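PDB 1WDC: myosin regulatory light chain, striated adductor muscle from Argopecten irradians, which confers calcium regulation on molluscan muscle myosin, being the light chain responsible for calcium-dependent binding and calcium-dependent Mg-ATPase activity. Local coordinates for residues M26-V29 with D30-F34; E38-K41 with A42-Q46; F72-I75 with F76-L80; M20-A23 with F24-I27; K138-Y141 with V142-T145. All blocks are in the same frame, centred on the assembly; numbering follows the deposited sequence.

Interaction 1: M26-V29 with D30-F34. With MG (magnesium ion), chain D.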
loop_
_atom_site.group_PDB
_atom_site.type_symbol
_atom_site.label_atom_id
_atom_site.label_comp_id
_atom_site.label_asym_id
_atom_site.label_seq_id
_atom_site.Cartn_x
_atom_site.Cartn_y
_atom_site.Cartn_z
ATOM N N MET B 26 -34.091 -8.284 25.721
ATOM C CA MET B 26 -33.466 -9.251 26.621
ATOM C C MET B 26 -32.560 -8.520 27.600
ATOM O O MET B 26 -32.320 -9.002 28.713
ATOM C CB MET B 26 -32.621 -10.225 25.817
ATOM C CG MET B 26 -33.246 -11.565 25.615
ATOM S SD MET B 26 -31.946 -12.677 25.146
ATOM C CE MET B 26 -31.116 -12.983 26.757
ATOM N N ILE B 27 -31.910 -7.469 27.096
ATOM C CA ILE B 27 -31.145 -6.558 27.938
ATOM C C ILE B 27 -32.105 -5.802 28.858
ATOM O O ILE B 27 -31.767 -5.525 30.002
ATOM C CB ILE B 27 -30.356 -5.533 27.101
ATOM C CG1 ILE B 27 -29.440 -6.265 26.117
ATOM C CG2 ILE B 27 -29.539 -4.617 28.009
ATOM C CD1 ILE B 27 -28.642 -5.311 25.199
ATOM N N ASP B 28 -33.302 -5.494 28.365
ATOM C CA ASP B 28 -34.275 -4.751 29.148
ATOM C C ASP B 28 -34.990 -5.656 30.151
ATOM O O ASP B 28 -36.214 -5.815 30.131
ATOM C CB ASP B 28 -35.283 -4.069 28.232
ATOM C CG ASP B 28 -36.375 -3.388 28.997
ATOM O OD1 ASP B 28 -36.111 -2.939 30.126
ATOM O OD2 ASP B 28 -37.524 -3.453 28.537
ATOM N N VAL B 29 -34.226 -6.095 31.142
ATOM C CA VAL B 29 -34.591 -7.256 31.942
ATOM C C VAL B 29 -35.967 -7.130 32.623
ATOM O O VAL B 29 -36.787 -8.054 32.529
ATOM C CB VAL B 29 -33.456 -7.575 32.967
ATOM C CG1 VAL B 29 -33.928 -8.594 33.981
ATOM C CG2 VAL B 29 -32.222 -8.129 32.229
ATOM N N ASP B 30 -36.301 -5.907 33.036
ATOM C CA ASP B 30 -37.517 -5.637 33.805
ATOM C C ASP B 30 -38.744 -5.216 32.957
ATOM O O ASP B 30 -39.780 -4.806 33.504
ATOM C CB ASP B 30 -37.204 -4.583 34.885
ATOM C CG ASP B 30 -36.816 -3.240 34.298
ATOM O OD1 ASP B 30 -37.206 -2.976 33.152
ATOM O OD2 ASP B 30 -36.201 -2.411 35.000
ATOM N N ARG B 31 -38.672 -5.525 31.664
ATOM C CA ARG B 31 -39.418 -4.845 30.599
ATOM C C ARG B 31 -40.240 -3.606 30.909
ATOM O O ARG B 31 -41.449 -3.606 30.753
ATOM C CB ARG B 31 -40.267 -5.839 29.801
ATOM C CG ARG B 31 -40.955 -6.924 30.597
ATOM C CD ARG B 31 -42.438 -6.593 30.839
ATOM N NE ARG B 31 -43.248 -6.502 29.621
ATOM C CZ ARG B 31 -44.149 -5.545 29.400
ATOM N NH1 ARG B 31 -44.210 -4.492 30.205
ATOM N NH2 ARG B 31 -44.939 -5.598 28.330
ATOM N N ASP B 32 -39.539 -2.496 31.091
ATOM C CA ASP B 32 -40.164 -1.191 31.225
ATOM C C ASP B 32 -39.879 -0.289 30.015
ATOM O O ASP B 32 -40.291 0.882 29.980
ATOM C CB ASP B 32 -39.704 -0.522 32.544
ATOM C CG ASP B 32 -38.289 0.043 32.471
ATOM O OD1 ASP B 32 -37.580 -0.292 31.510
ATOM O OD2 ASP B 32 -37.884 0.845 33.350
ATOM N N GLY B 33 -38.983 -0.767 29.151
ATOM C CA GLY B 33 -38.678 -0.063 27.915
ATOM C C GLY B 33 -37.465 0.853 27.907
ATOM O O GLY B 33 -37.294 1.603 26.955
ATOM N N PHE B 34 -36.783 0.975 29.040
ATOM C CA PHE B 34 -35.489 1.638 29.101
ATOM C C PHE B 34 -34.534 0.640 29.682
ATOM O O PHE B 34 -34.936 -0.418 30.161
ATOM C CB PHE B 34 -35.509 2.879 29.994
ATOM C CG PHE B 34 -36.723 3.726 29.809
ATOM C CD1 PHE B 34 -36.887 4.460 28.630
ATOM C CD2 PHE B 34 -37.824 3.567 30.663
ATOM C CE1 PHE B 34 -38.137 4.996 28.284
ATOM C CE2 PHE B 34 -39.065 4.094 30.323
ATOM C CZ PHE B 34 -39.222 4.807 29.123
HETATM MG MG MG D . -35.596 -1.591 32.076
HETATM O O HOH W 1 -34.775 -0.161 33.841
#
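Asp28 meets Asp30, Asp32, Gly33 and Phe34 round a magnesium ion in the first EF-hand loop, the turn that leaves helix 14-27. The dense part of the contact is the metal shell itself. OD1 of Asp28 binds magnesium at 2.4 Å, and OD1 of Asp30, OD1 of Asp32 and the backbone O of Phe34 join it, with Asp39 OD2 and a water as the remaining ligands. Oxygens that would otherwise repel each other are thereby drawn together: Asp28 OD1 stands 2.8 Å from Phe34 O, a spacing that the shared cation makes tolerable. With CG of Asp28 anti to the backbone N (chi1 175°), the buried carboxylate reaches across the loop to the residues that follow, and its two oxygens divide the work. While OD1 holds the metal, OD2 accepts the N-H of Gly33 at 3.1 Å from above the carboxylate plane, which fixes the rotation of the group. The phi of Gly33, 96°, suits glycine, since a CB would collide with O of Asp32.

The outer side is looser. The exposed Val29 and Asp30 are the middle residues of a type I turn from Asp28 to Arg31, and Arg31, also exposed, sends its bent chain away from the ion, its NE 6.6 Å from Asp28 OD2. On this margin the metal-bound water donates to Asp30 OD2 at 2.9 Å and only weakly to Asp32 OD2. Asp32 also closes an Asx turn: its OD1, already on the metal, takes the N-H of Phe34 at 2.9 Å, an almost straight bond of 169°.

Interaction 2: E38-K41 with A42-Q46. With MG (magnesium ion), chain D.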
loop_
_atom_site.group_PDB
_atom_site.type_symbol
_atom_site.label_atom_id
_atom_site.label_comp_id
_atom_site.label_asym_id
_atom_site.label_seq_id
_atom_site.Cartn_x
_atom_site.Cartn_y
_atom_site.Cartn_z
ATOM N N GLU B 38 -29.162 -1.383 36.356
ATOM C CA GLU B 38 -29.587 -2.576 37.048
ATOM C C GLU B 38 -29.858 -3.689 36.054
ATOM O O GLU B 38 -29.664 -4.841 36.371
ATOM C CB GLU B 38 -30.864 -2.275 37.854
ATOM C CG GLU B 38 -30.668 -1.390 39.082
ATOM C CD GLU B 38 -30.349 0.070 38.753
ATOM O OE1 GLU B 38 -31.076 0.660 37.916
ATOM O OE2 GLU B 38 -29.411 0.641 39.384
ATOM N N ASP B 39 -30.450 -3.344 34.914
ATOM C CA ASP B 39 -30.779 -4.311 33.848
ATOM C C ASP B 39 -29.525 -4.924 33.213
ATOM O O ASP B 39 -29.433 -6.136 33.017
ATOM C CB ASP B 39 -31.528 -3.619 32.726
ATOM C CG ASP B 39 -32.989 -3.438 33.007
ATOM O OD1 ASP B 39 -33.643 -4.267 33.685
ATOM O OD2 ASP B 39 -33.491 -2.471 32.444
ATOM N N ILE B 40 -28.684 -4.038 32.691
ATOM C CA ILE B 40 -27.346 -4.392 32.237
ATOM C C ILE B 40 -26.612 -5.333 33.208
ATOM O O ILE B 40 -26.021 -6.307 32.766
ATOM C CB ILE B 40 -26.524 -3.110 32.016
ATOM C CG1 ILE B 40 -27.126 -2.294 30.892
ATOM C CG2 ILE B 40 -25.085 -3.433 31.656
ATOM C CD1 ILE B 40 -26.394 -1.021 30.731
ATOM N N LYS B 41 -26.622 -5.032 34.515
ATOM C CA LYS B 41 -26.027 -5.895 35.553
ATOM C C LYS B 41 -26.742 -7.229 35.684
ATOM O O LYS B 41 -26.090 -8.269 35.710
ATOM C CB LYS B 41 -26.036 -5.214 36.913
ATOM C CG LYS B 41 -25.465 -6.042 38.077
ATOM C CD LYS B 41 -25.028 -5.114 39.235
ATOM C CE LYS B 41 -24.677 -5.865 40.523
ATOM N NZ LYS B 41 -25.717 -6.891 40.861
ATOM N N ALA B 42 -28.069 -7.220 35.701
ATOM C CA ALA B 42 -28.792 -8.464 35.819
ATOM C C ALA B 42 -28.493 -9.396 34.615
ATOM O O ALA B 42 -28.135 -10.568 34.803
ATOM C CB ALA B 42 -30.258 -8.187 35.933
ATOM N N ILE B 43 -28.598 -8.858 33.388
ATOM C CA ILE B 43 -28.302 -9.608 32.158
ATOM C C ILE B 43 -26.820 -9.994 32.014
ATOM O O ILE B 43 -26.540 -11.127 31.663
ATOM C CB ILE B 43 -28.790 -8.838 30.880
ATOM C CG1 ILE B 43 -28.882 -9.783 29.667
ATOM C CG2 ILE B 43 -27.850 -7.687 30.542
ATOM C CD1 ILE B 43 -29.380 -11.197 29.956
ATOM N N SER B 44 -25.891 -9.128 32.436
ATOM C CA SER B 44 -24.457 -9.449 32.405
ATOM C C SER B 44 -24.153 -10.610 33.310
ATOM O O SER B 44 -23.506 -11.567 32.901
ATOM C CB SER B 44 -23.591 -8.274 32.862
ATOM O OG SER B 44 -23.449 -7.292 31.852
ATOM N N GLU B 45 -24.569 -10.502 34.565
ATOM C CA GLU B 45 -24.251 -11.522 35.545
ATOM C C GLU B 45 -24.831 -12.832 35.126
ATOM O O GLU B 45 -24.506 -13.856 35.697
ATOM C CB GLU B 45 -24.851 -11.164 36.882
ATOM C CG GLU B 45 -24.083 -10.125 37.654
ATOM C CD GLU B 45 -24.809 -9.700 38.904
ATOM O OE1 GLU B 45 -26.036 -9.866 38.946
ATOM O OE2 GLU B 45 -24.161 -9.127 39.804
ATOM N N GLN B 46 -25.900 -12.744 34.356
ATOM C CA GLN B 46 -26.521 -13.912 33.729
ATOM C C GLN B 46 -25.708 -14.580 32.588
ATOM O O GLN B 46 -25.895 -15.761 32.311
ATOM C CB GLN B 46 -27.918 -13.508 33.217
ATOM C CG GLN B 46 -28.566 -14.436 32.195
ATOM C CD GLN B 46 -30.077 -14.516 32.356
ATOM O OE1 GLN B 46 -30.613 -14.329 33.456
ATOM N NE2 GLN B 46 -30.766 -14.856 31.269
HETATM MG MG MG D . -35.596 -1.591 32.076
HETATM O O HOH W 1 -34.775 -0.161 33.841
#
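Lys41 and Glu45, one turn apart on helix 37-47, are joined by a salt bridge in which NZ of Lys41 lies 2.9 Å from OE2 of Glu45. The ammonium comes to OE2 from above the carboxylate plane, and the two side chains cross at a slant. Lys41 runs out extended and folds back only at its last torsion (chi4 -47°), which turns NZ onto the glutamate and brings CE close to the same oxygen. Both residues are exposed, so this bridge sits on the outer side of the helix.

Within the backbone, O of Ile40 accepts two bonds. The backbone N of Ser44 reaches it at 2.8 Å, and OG of Ser44 donates to it at 2.9 Å from the opposite face of the carbonyl plane. OG lies beside its own backbone N (chi1 -78°), a setting that folds the hydroxyl back along the helix and gives it a partner within the preceding turn. CG2 of Ile43 also packs at 3.2 Å on O of Ile40.

Regular backbone bonds hold these groups in place, among them the one from Ile43 N to Asp39 O at 2.9 Å. Beyond this, Ile40 packs on Leu56, Met59 and Leu60 of helix 53-60, and both Ile40 and Ile43 touch the chain of another protein. At the start of the helix, Asp39 turns OD2 to magnesium at 2.3 Å, adding its oxygen to the shell of the loop ligands and a water: this is the exiting helix of an EF-hand, delivering the last protein ligand to the metal.

Interaction 3: F72-I75 with F76-L80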
loop_
_atom_site.group_PDB
_atom_site.type_symbol
_atom_site.label_atom_id
_atom_site.label_comp_id
_atom_site.label_asym_id
_atom_site.label_seq_id
_atom_site.Cartn_x
_atom_site.Cartn_y
_atom_site.Cartn_z
ATOM N N PHE B 72 -31.063 3.603 21.881
ATOM C CA PHE B 72 -30.230 2.385 21.830
ATOM C C PHE B 72 -29.693 2.174 20.413
ATOM O O PHE B 72 -28.534 1.847 20.208
ATOM C CB PHE B 72 -31.068 1.154 22.231
ATOM C CG PHE B 72 -30.303 -0.173 22.194
ATOM C CD1 PHE B 72 -29.521 -0.582 23.278
ATOM C CD2 PHE B 72 -30.460 -1.058 21.137
ATOM C CE1 PHE B 72 -28.921 -1.857 23.301
ATOM C CE2 PHE B 72 -29.869 -2.326 21.152
ATOM C CZ PHE B 72 -29.099 -2.728 22.235
ATOM N N LEU B 73 -30.637 2.047 19.507
ATOM C CA LEU B 73 -30.370 2.010 18.094
ATOM C C LEU B 73 -29.335 3.048 17.716
ATOM O O LEU B 73 -28.349 2.734 17.045
ATOM C CB LEU B 73 -31.672 2.291 17.372
ATOM C CG LEU B 73 -31.900 1.692 15.995
ATOM C CD1 LEU B 73 -31.099 0.402 15.760
ATOM C CD2 LEU B 73 -33.391 1.465 15.903
ATOM N N SER B 74 -29.536 4.262 18.221
ATOM C CA SER B 74 -28.732 5.415 17.838
ATOM C C SER B 74 -27.277 5.381 18.303
ATOM O O SER B 74 -26.411 5.860 17.578
ATOM C CB SER B 74 -29.393 6.708 18.313
ATOM O OG SER B 74 -28.401 7.622 18.779
ATOM N N ILE B 75 -27.003 4.882 19.512
ATOM C CA ILE B 75 -25.610 4.776 19.979
ATOM C C ILE B 75 -24.808 3.695 19.206
ATOM O O ILE B 75 -23.571 3.752 19.135
ATOM C CB ILE B 75 -25.502 4.499 21.545
ATOM C CG1 ILE B 75 -25.777 3.024 21.865
ATOM C CG2 ILE B 75 -26.471 5.402 22.328
ATOM C CD1 ILE B 75 -25.377 2.614 23.263
ATOM N N PHE B 76 -25.520 2.670 18.734
ATOM C CA PHE B 76 -24.951 1.622 17.900
ATOM C C PHE B 76 -24.704 2.165 16.493
ATOM O O PHE B 76 -23.572 2.166 16.026
ATOM C CB PHE B 76 -25.884 0.397 17.859
ATOM C CG PHE B 76 -25.577 -0.644 18.924
ATOM C CD1 PHE B 76 -26.080 -0.515 20.227
ATOM C CD2 PHE B 76 -24.752 -1.728 18.654
ATOM C CE1 PHE B 76 -25.758 -1.458 21.240
ATOM C CE2 PHE B 76 -24.440 -2.663 19.664
ATOM C CZ PHE B 76 -24.941 -2.526 20.948
ATOM N N SER B 77 -25.697 2.848 15.937
ATOM C CA SER B 77 -25.565 3.396 14.605
ATOM C C SER B 77 -24.431 4.411 14.530
ATOM O O SER B 77 -23.625 4.338 13.621
ATOM C CB SER B 77 -26.883 4.010 14.145
ATOM O OG SER B 77 -26.745 5.403 13.944
ATOM N N ASP B 78 -24.260 5.240 15.552
ATOM C CA ASP B 78 -23.129 6.156 15.564
ATOM C C ASP B 78 -21.809 5.422 15.594
ATOM O O ASP B 78 -20.857 5.816 14.922
ATOM C CB ASP B 78 -23.180 7.095 16.759
ATOM C CG ASP B 78 -24.384 8.016 16.724
ATOM O OD1 ASP B 78 -24.952 8.228 15.618
ATOM O OD2 ASP B 78 -24.822 8.448 17.822
ATOM N N LYS B 79 -21.753 4.336 16.348
ATOM C CA LYS B 79 -20.504 3.614 16.540
ATOM C C LYS B 79 -20.200 2.835 15.280
ATOM O O LYS B 79 -19.061 2.819 14.802
ATOM C CB LYS B 79 -20.625 2.648 17.714
ATOM C CG LYS B 79 -19.299 2.200 18.261
ATOM C CD LYS B 79 -18.545 3.349 18.916
ATOM C CE LYS B 79 -17.208 2.874 19.459
ATOM N NZ LYS B 79 -16.616 3.840 20.408
ATOM N N LEU B 80 -21.271 2.375 14.649
ATOM C CA LEU B 80 -21.186 1.368 13.622
ATOM C C LEU B 80 -21.143 2.017 12.249
ATOM O O LEU B 80 -21.199 1.339 11.224
ATOM C CB LEU B 80 -22.386 0.440 13.713
ATOM C CG LEU B 80 -22.115 -1.040 13.887
ATOM C CD1 LEU B 80 -21.079 -1.313 14.953
ATOM C CD2 LEU B 80 -23.428 -1.648 14.225
#
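Phe72 and Phe76 lie side by side and point the same way from helix 69-79, one turn apart in the N-terminal half of this EF-hand light chain. Phe76 can be followed outward. Its CB rests 3.5 Å from O of Leu73. From CG the ring turns back toward the preceding turn, and CD1 comes to 3.4 Å from O of Phe72, which lies at the ring edge, in its plane. The same CD1 also meets CG1 of Ile75, which crosses the ring obliquely. Further out, CE1 stands over one face of the Phe72 ring, toward its rim, and is 3.7 Å from CZ of Phe72. On the far side of the Phe76 ring, CD2 packs on CE of Met20. The rings of Phe72 and Phe76 form an oblique pair, their planes at 42°.

Phe72 is set for this by a chi1 of 179°, which carries CG away from N and swings its ring alongside that of Phe76. On its other flank Phe72 meets Phe24 edge-to-face and packs on Met20 as well; Phe76 also meets aromatic side chains in the chain of another protein. Replacing Phe76 by an alanine would probably leave one face of Phe72 without its cover and open a gap between this helix and the neighbouring protein chain.

The backbone behind the rings is uneven. The N-H of Phe76 makes only weak bonds, to O of Phe72 and O of Leu73, whereas Ser77 N meets O of Leu73 at 2.9 Å. On the outward side, Asp78 N donates to O of Ser74 at 3.0 Å.

Interaction 4: M20-A23 with F24-I27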
loop_
_atom_site.group_PDB
_atom_site.type_symbol
_atom_site.label_atom_id
_atom_site.label_comp_id
_atom_site.label_asym_id
_atom_site.label_seq_id
_atom_site.Cartn_x
_atom_site.Cartn_y
_atom_site.Cartn_z
ATOM N N MET B 20 -31.577 -5.822 16.801
ATOM C CA MET B 20 -31.296 -4.993 17.990
ATOM C C MET B 20 -32.491 -4.809 18.933
ATOM O O MET B 20 -32.325 -4.575 20.130
ATOM C CB MET B 20 -30.790 -3.622 17.561
ATOM C CG MET B 20 -29.668 -3.684 16.569
ATOM S SD MET B 20 -28.367 -2.566 17.003
ATOM C CE MET B 20 -26.943 -3.483 16.413
ATOM N N LYS B 21 -33.669 -4.733 18.331
ATOM C CA LYS B 21 -34.935 -4.818 19.023
ATOM C C LYS B 21 -35.002 -6.042 19.934
ATOM O O LYS B 21 -35.504 -5.959 21.038
ATOM C CB LYS B 21 -36.049 -4.884 17.976
ATOM C CG LYS B 21 -37.089 -3.800 18.094
ATOM C CD LYS B 21 -38.090 -4.147 19.190
ATOM C CE LYS B 21 -38.505 -2.899 19.968
ATOM N NZ LYS B 21 -37.364 -2.329 20.748
ATOM N N GLU B 22 -34.560 -7.192 19.438
ATOM C CA GLU B 22 -34.630 -8.440 20.196
ATOM C C GLU B 22 -33.523 -8.499 21.232
ATOM O O GLU B 22 -33.688 -9.116 22.273
ATOM C CB GLU B 22 -34.508 -9.658 19.266
ATOM C CG GLU B 22 -35.701 -10.638 19.319
ATOM C CD GLU B 22 -35.713 -11.578 20.555
ATOM O OE1 GLU B 22 -35.995 -11.089 21.686
ATOM O OE2 GLU B 22 -35.531 -12.820 20.381
ATOM N N ALA B 23 -32.352 -7.985 20.871
ATOM C CA ALA B 23 -31.254 -7.855 21.814
ATOM C C ALA B 23 -31.713 -6.908 22.913
ATOM O O ALA B 23 -31.598 -7.232 24.092
ATOM C CB ALA B 23 -30.013 -7.291 21.122
ATOM N N PHE B 24 -32.381 -5.828 22.512
ATOM C CA PHE B 24 -32.802 -4.809 23.455
ATOM C C PHE B 24 -33.831 -5.290 24.491
ATOM O O PHE B 24 -33.840 -4.816 25.633
ATOM C CB PHE B 24 -33.355 -3.589 22.710
ATOM C CG PHE B 24 -33.877 -2.523 23.618
ATOM C CD1 PHE B 24 -35.175 -2.605 24.126
ATOM C CD2 PHE B 24 -33.015 -1.531 24.102
ATOM C CE1 PHE B 24 -35.599 -1.735 25.126
ATOM C CE2 PHE B 24 -33.423 -0.642 25.103
ATOM C CZ PHE B 24 -34.718 -0.750 25.624
ATOM N N SER B 25 -34.733 -6.180 24.083
ATOM C CA SER B 25 -35.773 -6.675 24.985
ATOM C C SER B 25 -35.343 -7.868 25.871
ATOM O O SER B 25 -36.102 -8.347 26.723
ATOM C CB SER B 25 -37.030 -7.017 24.174
ATOM O OG SER B 25 -36.728 -7.910 23.122
ATOM N N MET B 26 -34.091 -8.284 25.721
ATOM C CA MET B 26 -33.466 -9.251 26.621
ATOM C C MET B 26 -32.560 -8.520 27.600
ATOM O O MET B 26 -32.320 -9.002 28.713
ATOM C CB MET B 26 -32.621 -10.225 25.817
ATOM C CG MET B 26 -33.246 -11.565 25.615
ATOM S SD MET B 26 -31.946 -12.677 25.146
ATOM C CE MET B 26 -31.116 -12.983 26.757
ATOM N N ILE B 27 -31.910 -7.469 27.096
ATOM C CA ILE B 27 -31.145 -6.558 27.938
ATOM C C ILE B 27 -32.105 -5.802 28.858
ATOM O O ILE B 27 -31.767 -5.525 30.002
ATOM C CB ILE B 27 -30.356 -5.533 27.101
ATOM C CG1 ILE B 27 -29.440 -6.265 26.117
ATOM C CG2 ILE B 27 -29.539 -4.617 28.009
ATOM C CD1 ILE B 27 -28.642 -5.311 25.199
#
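Ser25 carries OG between its backbone N and carbonyl carbon (chi1 54°), the torsion that drops the hydroxyl onto O of Lys21 one turn back. OG donates there at 3.1 Å, in the carbonyl plane and on a lone pair, while the N-H of the same serine reaches Lys21 O from above that plane. One carbonyl is thus held by two donors of a single residue. In Phe24 CG stands trans to N (chi1 177°), which sends the ring away from the preceding turn and toward the metal loop; CB remains behind, 2.9 Å from O of Met20.

Lys21, bent at three successive torsions, curls its amine forward along the helix, its NZ 4.0 Å from CD1 of Phe24. The same lysine makes a cation-pi contact with Phe69.

Toward the end of the helix, O of Ala23 also takes two donors. Ile27 N comes nearly along the C=O axis at 3.0 Å, and Met26 N approaches from well above the plane at 3.2 Å, a three-residue bond beside the regular four-residue one. CG1 of Ile27 packs at 3.1 Å on this same oxygen.

Met20, Phe24 and Ile27 face helix 69-79, where Ile27 touches Phe72, and Phe24 and Ile27 reach Val35 of the loop. The apolar face and the tightening last turn belong to the entering helix of the first EF-hand, just ahead of its magnesium site.

Interaction 5: K138-Y141 with V142-T145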
loop_
_atom_site.group_PDB
_atom_site.type_symbol
_atom_site.label_atom_id
_atom_site.label_comp_id
_atom_site.label_asym_id
_atom_site.label_seq_id
_atom_site.Cartn_x
_atom_site.Cartn_y
_atom_site.Cartn_z
ATOM N N LYS B 138 -1.424 -19.363 4.553
ATOM C CA LYS B 138 -2.273 -18.404 3.836
ATOM C C LYS B 138 -3.346 -17.784 4.722
ATOM O O LYS B 138 -4.327 -18.452 5.053
ATOM C CB LYS B 138 -2.983 -19.074 2.649
ATOM C CG LYS B 138 -2.182 -19.050 1.348
ATOM C CD LYS B 138 -2.103 -20.438 0.736
ATOM C CE LYS B 138 -3.460 -20.933 0.166
ATOM N NZ LYS B 138 -3.639 -22.444 0.201
ATOM N N PHE B 139 -3.312 -16.458 4.763
ATOM C CA PHE B 139 -4.364 -15.626 5.348
ATOM C C PHE B 139 -5.573 -15.477 4.394
ATOM O O PHE B 139 -5.413 -15.116 3.217
ATOM C CB PHE B 139 -3.730 -14.267 5.699
ATOM C CG PHE B 139 -4.704 -13.207 6.144
ATOM C CD1 PHE B 139 -4.994 -13.044 7.493
ATOM C CD2 PHE B 139 -5.170 -12.260 5.234
ATOM C CE1 PHE B 139 -5.710 -11.970 7.919
ATOM C CE2 PHE B 139 -5.885 -11.170 5.645
ATOM C CZ PHE B 139 -6.159 -11.011 6.991
ATOM N N ASP B 140 -6.761 -15.851 4.878
ATOM C CA ASP B 140 -8.006 -15.764 4.111
ATOM C C ASP B 140 -8.697 -14.371 4.276
ATOM O O ASP B 140 -9.620 -14.193 5.069
ATOM C CB ASP B 140 -8.934 -16.929 4.540
ATOM C CG ASP B 140 -10.192 -17.062 3.670
ATOM O OD1 ASP B 140 -10.519 -16.137 2.912
ATOM O OD2 ASP B 140 -10.884 -18.093 3.755
ATOM N N TYR B 141 -8.349 -13.431 3.403
ATOM C CA TYR B 141 -8.864 -12.085 3.516
ATOM C C TYR B 141 -10.335 -11.958 3.162
ATOM O O TYR B 141 -10.965 -10.940 3.456
ATOM C CB TYR B 141 -8.026 -11.112 2.702
ATOM C CG TYR B 141 -8.097 -11.261 1.191
ATOM C CD1 TYR B 141 -9.202 -10.773 0.469
ATOM C CD2 TYR B 141 -7.028 -11.824 0.463
ATOM C CE1 TYR B 141 -9.260 -10.889 -0.919
ATOM C CE2 TYR B 141 -7.063 -11.883 -0.938
ATOM C CZ TYR B 141 -8.191 -11.432 -1.604
ATOM O OH TYR B 141 -8.270 -11.471 -2.961
ATOM N N VAL B 142 -10.879 -12.936 2.458
ATOM C CA VAL B 142 -12.282 -12.845 2.128
ATOM C C VAL B 142 -13.042 -13.125 3.419
ATOM O O VAL B 142 -13.923 -12.356 3.801
ATOM C CB VAL B 142 -12.697 -13.834 1.029
ATOM C CG1 VAL B 142 -14.148 -13.701 0.766
ATOM C CG2 VAL B 142 -11.965 -13.547 -0.252
ATOM N N LYS B 143 -12.548 -14.089 4.195
ATOM C CA LYS B 143 -13.241 -14.501 5.398
ATOM C C LYS B 143 -12.999 -13.535 6.485
ATOM O O LYS B 143 -13.832 -13.384 7.351
ATOM C CB LYS B 143 -12.783 -15.869 5.880
ATOM C CG LYS B 143 -13.844 -16.945 5.702
ATOM C CD LYS B 143 -15.280 -16.329 5.560
ATOM C CE LYS B 143 -15.713 -16.154 4.077
ATOM N NZ LYS B 143 -16.796 -15.116 3.858
ATOM N N PHE B 144 -11.761 -13.085 6.575
ATOM C CA PHE B 144 -11.408 -12.044 7.514
ATOM C C PHE B 144 -12.268 -10.770 7.319
ATOM O O PHE B 144 -12.657 -10.119 8.287
ATOM C CB PHE B 144 -9.934 -11.706 7.364
ATOM C CG PHE B 144 -9.479 -10.608 8.275
ATOM C CD1 PHE B 144 -9.128 -10.881 9.587
ATOM C CD2 PHE B 144 -9.382 -9.294 7.814
ATOM C CE1 PHE B 144 -8.673 -9.858 10.423
ATOM C CE2 PHE B 144 -8.932 -8.283 8.642
ATOM C CZ PHE B 144 -8.577 -8.562 9.942
ATOM N N THR B 145 -12.512 -10.379 6.076
ATOM C CA THR B 145 -13.347 -9.215 5.815
ATOM C C THR B 145 -14.777 -9.404 6.333
ATOM O O THR B 145 -15.290 -8.521 7.018
ATOM C CB THR B 145 -13.367 -8.883 4.315
ATOM O OG1 THR B 145 -12.031 -8.598 3.869
ATOM C CG2 THR B 145 -14.251 -7.692 4.052
#
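An N-cap aspartate starts helix 141-149, directly after strand 138-139. In this residue, Asp140, CG points to the far side of CB from N (chi1 -172°) and OD1 folds over the first turn, accepting Lys143 N at 3.2 Å from well above the carboxylate plane and Val142 N more weakly. Its carboxylate also lies along the CB and CG of Lys143. The carbonyl O of Asp140 takes Phe144 N at 2.8 Å. A leucine in place of Asp140 would probably leave the N-H groups of Val142 and Lys143 without this side-chain acceptor and weaken the start of the helix.

One residue on, O of Tyr141 accepts both N and OG1 of Thr145, the hydroxyl OG1 at 2.6 Å from O of Tyr141. The Tyr141 ring leans on CG2 of Val142, and its OH bonds to Asp97. Phe139 sets CZ over one face of the Phe144 ring, 3.6 Å from CG of Phe144, with the planes at 48°. Phe139 thus bridges Phe144 of helix 141-149 and Ile106 and Ile109 of helix 106-115, consistent with the loop strand and exiting helix of an EF-hand-like unit.

In the fold
From the N terminus, interaction 4 comes first, within helix 14-27, and interaction 1 begins on its last residues, Met26 and Ile27, where the helix gives way to the metal loop. Interaction 2 follows on helix 37-47 and shares magnesium and its water with interaction 1, so the two close the loop from both ends. Interaction 3, on helix 69-79, returns to interaction 4 through Phe72 and Phe76, joining the last helix of this half to the first. None nests or crosses; interactions 4 and 1 overlap at Met26 and Ile27, and the others follow in series. Interaction 5 lies on the opposite side of the chain's centre, its centre about 38 Å from that of interaction 1, and ties strand to helix there.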